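Local coordinates for gamma-D-glutamyl-L-lysine dipeptidyl-peptidase (Bacillus cereus ATCC 10987, PDB 3H41), which probably cleaves gamma-D-glutamyl-L-lysine bonds in cell-wall murein peptides, releasing L-Ala-gamma-D-Glu, as a cysteine peptidase of the NlpC/P60 (C40) family, at residues Ser24-Asp29 with Leu48-Trp53; Glu141-Thr146 with Gly208-Gly213; Leu202-Ala207 with Pro283-Ser288. All coordinates share one frame; numbering follows the deposited sequence.

Contact 1: Ser24-Asp29 with Leu48-Trp53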
loop_
_atom_site.group_PDB
_atom_site.type_symbol
_atom_site.label_atom_id
_atom_site.label_comp_id
_atom_site.label_asym_id
_atom_site.label_seq_id
_atom_site.Cartn_x
_atom_site.Cartn_y
_atom_site.Cartn_z
ATOM N N SER A 24 -3.180 16.419 13.613
ATOM C CA SER A 24 -3.952 15.494 14.457
ATOM C C SER A 24 -3.077 14.428 15.093
ATOM O O SER A 24 -3.589 13.431 15.586
ATOM C CB SER A 24 -5.034 14.813 13.616
ATOM O OG SER A 24 -5.980 15.797 13.242
ATOM N N LEU A 25 -1.770 14.633 15.101
ATOM C CA LEU A 25 -0.860 13.587 15.604
ATOM C C LEU A 25 -0.939 13.508 17.124
ATOM O O LEU A 25 -1.023 14.529 17.782
ATOM C CB LEU A 25 0.593 13.925 15.278
ATOM C CG LEU A 25 1.116 13.955 13.849
ATOM C CD1 LEU A 25 2.546 14.478 13.834
ATOM C CD2 LEU A 25 1.093 12.587 13.260
ATOM N N ARG A 26 -0.873 12.312 17.688
ATOM C CA ARG A 26 -0.473 12.147 19.082
ATOM C C ARG A 26 1.039 12.070 19.171
ATOM O O ARG A 26 1.715 11.792 18.171
ATOM C CB ARG A 26 -1.037 10.838 19.621
ATOM C CG ARG A 26 -2.522 10.695 19.530
ATOM C CD ARG A 26 -2.887 9.219 19.755
ATOM N NE ARG A 26 -2.371 8.380 18.687
ATOM C CZ ARG A 26 -2.655 7.095 18.535
ATOM N NH1 ARG A 26 -3.425 6.456 19.421
ATOM N NH2 ARG A 26 -2.174 6.452 17.475
ATOM N N PRO A 27 1.590 12.216 20.386
ATOM C CA PRO A 27 3.038 12.060 20.520
ATOM C C PRO A 27 3.554 10.694 20.029
ATOM O O PRO A 27 4.606 10.632 19.425
ATOM C CB PRO A 27 3.277 12.245 22.008
ATOM C CG PRO A 27 2.158 13.144 22.459
ATOM C CD PRO A 27 0.972 12.823 21.591
ATOM N N ILE A 28 2.800 9.621 20.272
ATOM C CA ILE A 28 3.172 8.282 19.785
ATOM C C ILE A 28 3.183 8.201 18.250
ATOM O O ILE A 28 3.792 7.313 17.707
ATOM C CB ILE A 28 2.219 7.188 20.354
ATOM C CG1 ILE A 28 2.913 5.818 20.348
ATOM C CG2 ILE A 28 0.843 7.221 19.658
ATOM C CD1 ILE A 28 2.324 4.850 21.391
ATOM N N ASP A 29 2.530 9.131 17.554
ATOM C CA ASP A 29 2.502 9.079 16.092
ATOM C C ASP A 29 3.663 9.805 15.395
ATOM O O ASP A 29 3.795 9.747 14.160
ATOM C CB ASP A 29 1.200 9.633 15.553
ATOM C CG ASP A 29 0.019 8.946 16.118
ATOM O OD1 ASP A 29 -0.012 7.699 16.010
ATOM O OD2 ASP A 29 -0.834 9.654 16.710
ATOM N N LEU A 48 -2.991 -2.003 21.573
ATOM C CA LEU A 48 -4.220 -2.226 20.801
ATOM C C LEU A 48 -5.146 -1.009 20.790
ATOM O O LEU A 48 -5.629 -0.600 19.715
ATOM C CB LEU A 48 -4.965 -3.495 21.242
ATOM C CG LEU A 48 -6.271 -3.798 20.535
ATOM C CD1 LEU A 48 -6.037 -3.997 18.998
ATOM C CD2 LEU A 48 -7.014 -4.991 21.172
ATOM N N ASP A 49 -5.438 -0.453 21.971
ATOM C CA ASP A 49 -6.331 0.705 22.054
ATOM C C ASP A 49 -5.781 1.849 21.200
ATOM O O ASP A 49 -6.544 2.566 20.549
ATOM C CB ASP A 49 -6.481 1.214 23.501
ATOM C CG ASP A 49 -7.394 0.347 24.360
ATOM O OD1 ASP A 49 -8.325 -0.294 23.829
ATOM O OD2 ASP A 49 -7.163 0.311 25.592
ATOM N N GLU A 50 -4.459 2.026 21.225
ATOM C CA GLU A 50 -3.841 3.145 20.458
ATOM C C GLU A 50 -3.973 2.932 18.932
ATOM O O GLU A 50 -4.191 3.898 18.179
ATOM C CB GLU A 50 -2.415 3.379 20.873
ATOM C CG GLU A 50 -2.329 4.098 22.208
ATOM C CD GLU A 50 -0.983 4.002 22.831
ATOM O OE1 GLU A 50 -0.420 2.876 22.854
ATOM O OE2 GLU A 50 -0.482 5.050 23.313
ATOM N N LYS A 51 -3.907 1.671 18.500
ATOM C CA LYS A 51 -4.129 1.342 17.101
ATOM C C LYS A 51 -5.587 1.563 16.714
ATOM O O LYS A 51 -5.893 2.121 15.632
ATOM C CB LYS A 51 -3.714 -0.108 16.830
ATOM C CG LYS A 51 -2.220 -0.331 16.833
ATOM C CD LYS A 51 -1.867 -1.782 16.520
ATOM C CE LYS A 51 -0.327 -1.960 16.455
ATOM N NZ LYS A 51 0.008 -3.436 16.455
ATOM N N LEU A 52 -6.498 1.137 17.585
ATOM C CA LEU A 52 -7.951 1.247 17.287
ATOM C C LEU A 52 -8.432 2.677 17.186
ATOM O O LEU A 52 -9.333 2.972 16.406
ATOM C CB LEU A 52 -8.799 0.483 18.310
ATOM C CG LEU A 52 -8.664 -1.049 18.247
ATOM C CD1 LEU A 52 -9.327 -1.719 19.459
ATOM C CD2 LEU A 52 -9.248 -1.600 16.916
ATOM N N TRP A 53 -7.816 3.572 17.953
ATOM C CA TRP A 53 -8.102 5.019 17.845
ATOM C C TRP A 53 -7.983 5.592 16.438
ATOM O O TRP A 53 -8.766 6.447 16.033
ATOM C CB TRP A 53 -7.155 5.776 18.738
ATOM C CG TRP A 53 -7.264 7.284 18.709
ATOM C CD1 TRP A 53 -8.132 8.039 19.451
ATOM C CD2 TRP A 53 -6.417 8.227 18.006
ATOM N NE1 TRP A 53 -7.904 9.371 19.252
ATOM C CE2 TRP A 53 -6.863 9.528 18.365
ATOM C CE3 TRP A 53 -5.340 8.103 17.121
ATOM C CZ2 TRP A 53 -6.263 10.718 17.852
ATOM C CZ3 TRP A 53 -4.723 9.280 16.613
ATOM C CH2 TRP A 53 -5.200 10.568 16.980
#
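R26 lies across the six-membered ring of W53, an arginine-over-indole arrangement that fastens the loop after strand 15-19 to helix 48-56. The two side chains run past each other in opposite directions, with guanidinium and indole planes 23° apart. The methylene CD of R26 makes the CH-pi contact, 3.7 Å from the ring centroid and nearly straight above it. CG lies above the ring's rim, near W53 CH2 and CZ3. A bend at chi3 (-65°) then turns the chain so that the guanidinium continues toward the helix backbone. I28 CG2 lies over the guanidinium face opposite W53, toward its rim. Two partners meet its edge. On one side R26 makes a side-on salt bridge to D29, with R26 NE to D29 OD2 at 2.8 Å and R26 NH2 to D29 OD1 at 2.9 Å. On the helix side R26 NH1 donates to E50 O at 2.9 Å, meeting the carbonyl from the side at a C=O...N angle of 112°; R26 NH2 adds only a weak bond to the same oxygen. The bonds to D29 and E50 O, made near its plane, probably limit rotation of the guanidinium. D29 is fixed in turn: OD2 also accepts the backbone N of R26 through its anti lone pair, and OD1 takes W42 NE1. The short 3-10 segment 27-29 turns the chain back so that D29 meets the edge of the guanidinium. I28 CD1 reaches across to the E50 carboxylate, whose OE1 is hydrogen-bonded to T47 OG1. R26 NH1 and E50 OE2 remain 5.1 Å apart, so this pair of opposite charges makes no bridge. At the far rim of the indole, S24 O meets W53 CH2 in the ring plane at 3.6 Å.

Contact 2: Glu141-Thr146 with Gly208-Gly213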
loop_
_atom_site.group_PDB
_atom_site.type_symbol
_atom_site.label_atom_id
_atom_site.label_comp_id
_atom_site.label_asym_id
_atom_site.label_seq_id
_atom_site.Cartn_x
_atom_site.Cartn_y
_atom_site.Cartn_z
ATOM N N GLU A 141 15.068 1.609 4.585
ATOM C CA GLU A 141 14.226 0.418 4.457
ATOM C C GLU A 141 12.955 0.788 3.663
ATOM O O GLU A 141 12.151 1.616 4.114
ATOM C CB GLU A 141 13.859 -0.135 5.826
ATOM C CG GLU A 141 13.057 -1.440 5.719
ATOM C CD GLU A 141 12.694 -2.049 7.081
ATOM O OE1 GLU A 141 13.012 -1.464 8.128
ATOM O OE2 GLU A 141 12.106 -3.144 7.114
ATOM N N VAL A 142 12.740 0.127 2.524
ATOM C CA VAL A 142 11.618 0.454 1.657
ATOM C C VAL A 142 10.621 -0.712 1.594
ATOM O O VAL A 142 10.986 -1.899 1.780
ATOM C CB VAL A 142 12.069 0.843 0.249
ATOM C CG1 VAL A 142 12.811 2.204 0.308
ATOM C CG2 VAL A 142 12.968 -0.221 -0.383
ATOM N N SER A 143 9.373 -0.371 1.274
ATOM C CA SER A 143 8.304 -1.349 1.160
ATOM C C SER A 143 8.211 -2.082 -0.182
ATOM O O SER A 143 8.456 -1.518 -1.226
ATOM C CB SER A 143 6.969 -0.608 1.358
ATOM O OG SER A 143 5.847 -1.439 1.084
ATOM N N TYR A 144 7.794 -3.340 -0.127
ATOM C CA TYR A 144 7.162 -4.025 -1.236
ATOM C C TYR A 144 6.335 -3.004 -2.008
ATOM O O TYR A 144 5.619 -2.172 -1.436
ATOM C CB TYR A 144 6.225 -5.135 -0.705
ATOM C CG TYR A 144 5.614 -5.928 -1.820
ATOM C CD1 TYR A 144 6.369 -6.866 -2.508
ATOM C CD2 TYR A 144 4.309 -5.691 -2.254
ATOM C CE1 TYR A 144 5.824 -7.590 -3.565
ATOM C CE2 TYR A 144 3.755 -6.405 -3.337
ATOM C CZ TYR A 144 4.543 -7.355 -3.993
ATOM O OH TYR A 144 4.090 -8.093 -5.091
ATOM N N ASN A 145 6.471 -3.055 -3.320
ATOM C CA ASN A 145 5.643 -2.269 -4.256
ATOM C C ASN A 145 6.143 -0.845 -4.480
ATOM O O ASN A 145 5.501 -0.083 -5.192
ATOM C CB ASN A 145 4.165 -2.227 -3.838
ATOM C CG ASN A 145 3.254 -1.774 -4.974
ATOM O OD1 ASN A 145 3.423 -2.186 -6.139
ATOM N ND2 ASN A 145 2.302 -0.885 -4.646
ATOM N N THR A 146 7.263 -0.493 -3.862
ATOM C CA THR A 146 8.004 0.752 -4.163
ATOM C C THR A 146 8.572 0.628 -5.584
ATOM O O THR A 146 9.082 -0.443 -5.943
ATOM C CB THR A 146 9.128 0.963 -3.140
ATOM O OG1 THR A 146 8.567 1.066 -1.788
ATOM C CG2 THR A 146 9.993 2.213 -3.487
ATOM N N GLY A 208 -3.225 1.033 6.392
ATOM C CA GLY A 208 -1.871 0.552 6.082
ATOM C C GLY A 208 -1.833 0.152 4.614
ATOM O O GLY A 208 -2.710 -0.526 4.151
ATOM N N THR A 209 -0.815 0.604 3.882
ATOM C CA THR A 209 -0.746 0.399 2.461
ATOM C C THR A 209 0.713 0.095 2.086
ATOM O O THR A 209 1.216 0.529 1.049
ATOM C CB THR A 209 -1.272 1.641 1.705
ATOM O OG1 THR A 209 -2.390 2.207 2.440
ATOM C CG2 THR A 209 -1.682 1.236 0.280
ATOM N N SER A 210 1.381 -0.656 2.952
ATOM C CA SER A 210 2.799 -0.987 2.744
ATOM C C SER A 210 3.203 -2.258 3.528
ATOM O O SER A 210 2.459 -2.751 4.396
ATOM C CB SER A 210 3.655 0.196 3.157
ATOM O OG SER A 210 3.948 0.093 4.524
ATOM N N GLY A 211 4.395 -2.769 3.239
ATOM C CA GLY A 211 4.940 -3.912 3.984
ATOM C C GLY A 211 5.285 -3.677 5.438
ATOM O O GLY A 211 5.685 -4.612 6.144
ATOM N N PHE A 212 5.083 -2.444 5.913
ATOM C CA PHE A 212 5.185 -2.137 7.345
ATOM C C PHE A 212 3.862 -2.370 8.084
ATOM O O PHE A 212 3.806 -2.232 9.306
ATOM C CB PHE A 212 5.632 -0.699 7.564
ATOM C CG PHE A 212 6.999 -0.382 7.006
ATOM C CD1 PHE A 212 8.148 -0.642 7.744
ATOM C CD2 PHE A 212 7.121 0.217 5.777
ATOM C CE1 PHE A 212 9.415 -0.346 7.235
ATOM C CE2 PHE A 212 8.390 0.554 5.269
ATOM C CZ PHE A 212 9.530 0.256 5.994
ATOM N N GLY A 213 2.809 -2.701 7.346
ATOM C CA GLY A 213 1.496 -3.016 7.919
ATOM C C GLY A 213 0.379 -2.666 6.941
ATOM O O GLY A 213 0.419 -1.587 6.312
HETATM O O HOH W 1 1.375 -0.285 -1.587
#
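Two beta turns meet here at a domain boundary: a type II turn, S143-T146, ending edge strand 139-143 of the second SH3b domain, and a type I turn, S210-G213, in the NlpC/P60 domain. The chains come closest at S143 and G211, whose CA atoms are 5.1 Å apart. The one hydrogen bond across runs from G211 N to S143 OG, 2.9 Å long and almost straight at 174°. With OG anti to the backbone N (chi1 172°), S143 reaches the other turn while still donating to its neighbour, S143 OG to Y144 O at 2.6 Å. S210 OG takes F212 N in an ST turn, which helps set the position of F212. That ring presents its edge to the strand: E141 O lies in the ring plane, 3.5 Å from F212 CZ. The extended E141 side chain passes obliquely by the same end, E141 CD 3.7 Å from F212 CE1, its carboxylate turned 62° from the ring. E141 OE2 is held by T126 OG1 and W40 NE1. On the other flank a water accepts from N145 ND2 at 3.3 Å and donates to T209 O at 2.8 Å.

Contact 3: Leu202-Ala207 with Pro283-Ser288. With DGL (D-glutamic acid), chain C; ALA (alanine), chain B.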
loop_
_atom_site.group_PDB
_atom_site.type_symbol
_atom_site.label_atom_id
_atom_site.label_comp_id
_atom_site.label_asym_id
_atom_site.label_seq_id
_atom_site.Cartn_x
_atom_site.Cartn_y
_atom_site.Cartn_z
ATOM N N LEU A 202 2.240 -10.291 9.504
ATOM C CA LEU A 202 2.432 -8.847 9.551
ATOM C C LEU A 202 1.247 -8.188 10.246
ATOM O O LEU A 202 0.102 -8.302 9.765
ATOM C CB LEU A 202 2.610 -8.258 8.142
ATOM C CG LEU A 202 2.770 -6.721 8.025
ATOM C CD1 LEU A 202 4.081 -6.111 8.638
ATOM C CD2 LEU A 202 2.607 -6.301 6.501
ATOM N N PRO A 203 1.487 -7.507 11.371
ATOM C CA PRO A 203 0.368 -6.864 12.074
ATOM C C PRO A 203 -0.358 -5.813 11.284
ATOM O O PRO A 203 0.251 -5.013 10.555
ATOM C CB PRO A 203 1.044 -6.261 13.320
ATOM C CG PRO A 203 2.220 -7.114 13.502
ATOM C CD PRO A 203 2.733 -7.293 12.132
ATOM N N TYR A 204 -1.676 -5.843 11.430
ATOM C CA TYR A 204 -2.592 -4.889 10.829
ATOM C C TYR A 204 -2.387 -3.475 11.321
ATOM O O TYR A 204 -2.046 -3.269 12.469
ATOM C CB TYR A 204 -4.006 -5.348 11.174
ATOM C CG TYR A 204 -5.179 -4.525 10.667
ATOM C CD1 TYR A 204 -5.577 -3.349 11.311
ATOM C CD2 TYR A 204 -5.949 -4.983 9.600
ATOM C CE1 TYR A 204 -6.678 -2.616 10.842
ATOM C CE2 TYR A 204 -7.061 -4.286 9.168
ATOM C CZ TYR A 204 -7.412 -3.108 9.780
ATOM O OH TYR A 204 -8.541 -2.475 9.320
ATOM N N ILE A 205 -2.582 -2.498 10.445
ATOM C CA ILE A 205 -2.749 -1.114 10.890
ATOM C C ILE A 205 -3.815 -0.469 9.974
ATOM O O ILE A 205 -3.829 -0.688 8.784
ATOM C CB ILE A 205 -1.394 -0.347 10.927
ATOM C CG1 ILE A 205 -1.464 0.957 11.773
ATOM C CG2 ILE A 205 -0.886 -0.062 9.532
ATOM C CD1 ILE A 205 -1.643 0.708 13.270
ATOM N N TRP A 206 -4.700 0.322 10.554
ATOM C CA TRP A 206 -5.681 1.089 9.780
ATOM C C TRP A 206 -4.983 1.974 8.752
ATOM O O TRP A 206 -3.976 2.597 9.037
ATOM C CB TRP A 206 -6.546 1.914 10.723
ATOM C CG TRP A 206 -7.713 2.636 10.125
ATOM C CD1 TRP A 206 -7.865 3.990 10.047
ATOM C CD2 TRP A 206 -8.917 2.069 9.602
ATOM N NE1 TRP A 206 -9.064 4.303 9.505
ATOM C CE2 TRP A 206 -9.754 3.146 9.240
ATOM C CE3 TRP A 206 -9.375 0.762 9.420
ATOM C CZ2 TRP A 206 -10.997 2.959 8.658
ATOM C CZ3 TRP A 206 -10.632 0.571 8.882
ATOM C CH2 TRP A 206 -11.441 1.668 8.524
ATOM N N ALA A 207 -5.557 1.996 7.551
ATOM C CA ALA A 207 -5.022 2.724 6.428
ATOM C C ALA A 207 -3.676 2.185 5.910
ATOM O O ALA A 207 -3.072 2.785 5.062
ATOM C CB ALA A 207 -4.925 4.304 6.754
ATOM N N PRO A 283 -6.722 -8.630 8.714
ATOM C CA PRO A 283 -8.161 -8.589 9.090
ATOM C C PRO A 283 -8.635 -7.497 10.035
ATOM O O PRO A 283 -9.695 -6.914 9.806
ATOM C CB PRO A 283 -8.375 -9.961 9.728
ATOM C CG PRO A 283 -7.090 -10.290 10.322
ATOM C CD PRO A 283 -6.017 -9.713 9.420
ATOM N N ARG A 284 -7.872 -7.235 11.093
ATOM C CA ARG A 284 -8.244 -6.264 12.124
ATOM C C ARG A 284 -7.033 -6.029 13.024
ATOM O O ARG A 284 -6.094 -6.835 13.036
ATOM C CB ARG A 284 -9.435 -6.787 12.957
ATOM C CG ARG A 284 -9.156 -8.116 13.690
ATOM C CD ARG A 284 -10.294 -8.567 14.626
ATOM N NE ARG A 284 -11.594 -8.451 13.979
ATOM C CZ ARG A 284 -12.723 -8.064 14.577
ATOM N NH1 ARG A 284 -12.752 -7.728 15.875
ATOM N NH2 ARG A 284 -13.839 -7.996 13.859
ATOM N N ALA A 285 -7.055 -4.954 13.799
ATOM C CA ALA A 285 -5.901 -4.567 14.604
ATOM C C ALA A 285 -5.420 -5.622 15.605
ATOM O O ALA A 285 -4.265 -5.648 15.971
ATOM C CB ALA A 285 -6.156 -3.259 15.329
ATOM N N GLU A 286 -6.338 -6.479 16.048
ATOM C CA GLU A 286 -5.998 -7.494 17.026
ATOM C C GLU A 286 -5.119 -8.558 16.379
ATOM O O GLU A 286 -4.554 -9.381 17.081
ATOM C CB GLU A 286 -7.260 -8.155 17.598
ATOM C CG GLU A 286 -8.085 -7.290 18.535
ATOM C CD GLU A 286 -9.045 -6.327 17.856
ATOM O OE1 GLU A 286 -9.040 -6.166 16.606
ATOM O OE2 GLU A 286 -9.800 -5.684 18.595
ATOM N N ARG A 287 -5.024 -8.567 15.050
ATOM C CA ARG A 287 -4.420 -9.676 14.357
ATOM C C ARG A 287 -3.422 -9.247 13.264
ATOM O O ARG A 287 -2.981 -8.077 13.224
ATOM C CB ARG A 287 -5.534 -10.576 13.832
ATOM C CG ARG A 287 -6.432 -11.120 15.008
ATOM C CD ARG A 287 -6.765 -12.580 14.903
ATOM N NE ARG A 287 -7.606 -12.866 13.748
ATOM C CZ ARG A 287 -8.918 -12.647 13.666
ATOM N NH1 ARG A 287 -9.596 -12.113 14.686
ATOM N NH2 ARG A 287 -9.564 -12.976 12.544
ATOM N N SER A 288 -2.998 -10.231 12.471
ATOM C CA SER A 288 -1.991 -10.050 11.443
ATOM C C SER A 288 -2.474 -10.710 10.180
ATOM O O SER A 288 -3.467 -11.456 10.198
ATOM C CB SER A 288 -0.693 -10.727 11.854
ATOM O OG SER A 288 -0.216 -10.161 13.049
HETATM N N DGL C . -10.085 1.264 5.013
HETATM C CA DGL C . -11.260 0.419 5.234
HETATM C C DGL C . -12.013 0.179 3.959
HETATM O O DGL C . -13.232 -0.041 3.960
HETATM C CB DGL C . -10.832 -0.919 5.859
HETATM C CG DGL C . -12.007 -1.820 6.286
HETATM C CD DGL C . -13.129 -1.127 7.056
HETATM O OE1 DGL C . -13.198 -1.354 8.277
HETATM O OE2 DGL C . -13.977 -0.398 6.471
HETATM O OXT DGL C . -11.404 0.138 2.883
HETATM N N ALA B . -9.142 4.476 3.468
HETATM C CA ALA B . -8.969 3.379 4.521
HETATM C C ALA B . -10.230 2.530 4.620
HETATM O O ALA B . -11.336 3.019 4.349
HETATM C CB ALA B . -8.667 3.982 5.890
HETATM O O HOH W 2 -1.917 -4.843 14.793
#
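The aromatic ring of Y204 lies flat on a peptide rather than on another side chain, one face laid over the backbone of R284 and A285. Y204 CD1 is 3.3 Å from A285 N and Y204 CD2 is equally close to R284 N, so the main chain passes beneath the ring, with R284 C under its rim. Y204 CG stands anti to the backbone N (chi1 180°), which carries the ring across onto this turn; A285 CB adds a looser apolar touch. Just before Y204 in sequence, P203 forms a single beta bridge with S288, their CA atoms only 4.0 Å apart. Its neighbouring bond, Y204 N to R287 O, is 3.1 Å, straight at 177° and in the carbonyl plane. The type I turn R284-R287, closed by R287 N to R284 O, presents that carbonyl. A water also joins the two loops, donating to Y204 O at 2.8 Å and to A285 O at 2.7 Å. The packing bears on the active site of this NlpC/P60 domain: Y204 OH is hydrogen-bonded to OD1, a sulfonate oxygen of the oxidised cysteine at position 216, the inferred nucleophile. Two residues on, W206 turns one ring face to the bound dipeptide, with W206 CE2 3.6 Å from the CB of the ligand alanine and the D-glutamate N over the same face. Around this pair of loops, I205 and W206 reach helix 48-56, as does A285; W206 and A207 touch strand 60-65, and P283 and R287 pack on helix 299-302.

From the N terminus, contact 1 comes first and closes on itself, drawing the loop after strand 15-19 onto helix 48-56 across a largely helical excursion. Contacts 2 and 3 follow and cross: 141-146 pairs with 208-213, while 202-207, immediately before that segment, pairs with 283-288. The run 202-213 therefore faces the second SH3b domain with one half and the late loop of the NlpC/P60 domain with the other. Contacts 2 and 3 touch directly, L202 CD1 packing on G211 O. L48 of contact 1 rests on A285 and E286 of contact 3, while contacts 1 and 2 stay about 8 Å apart at their nearest atoms.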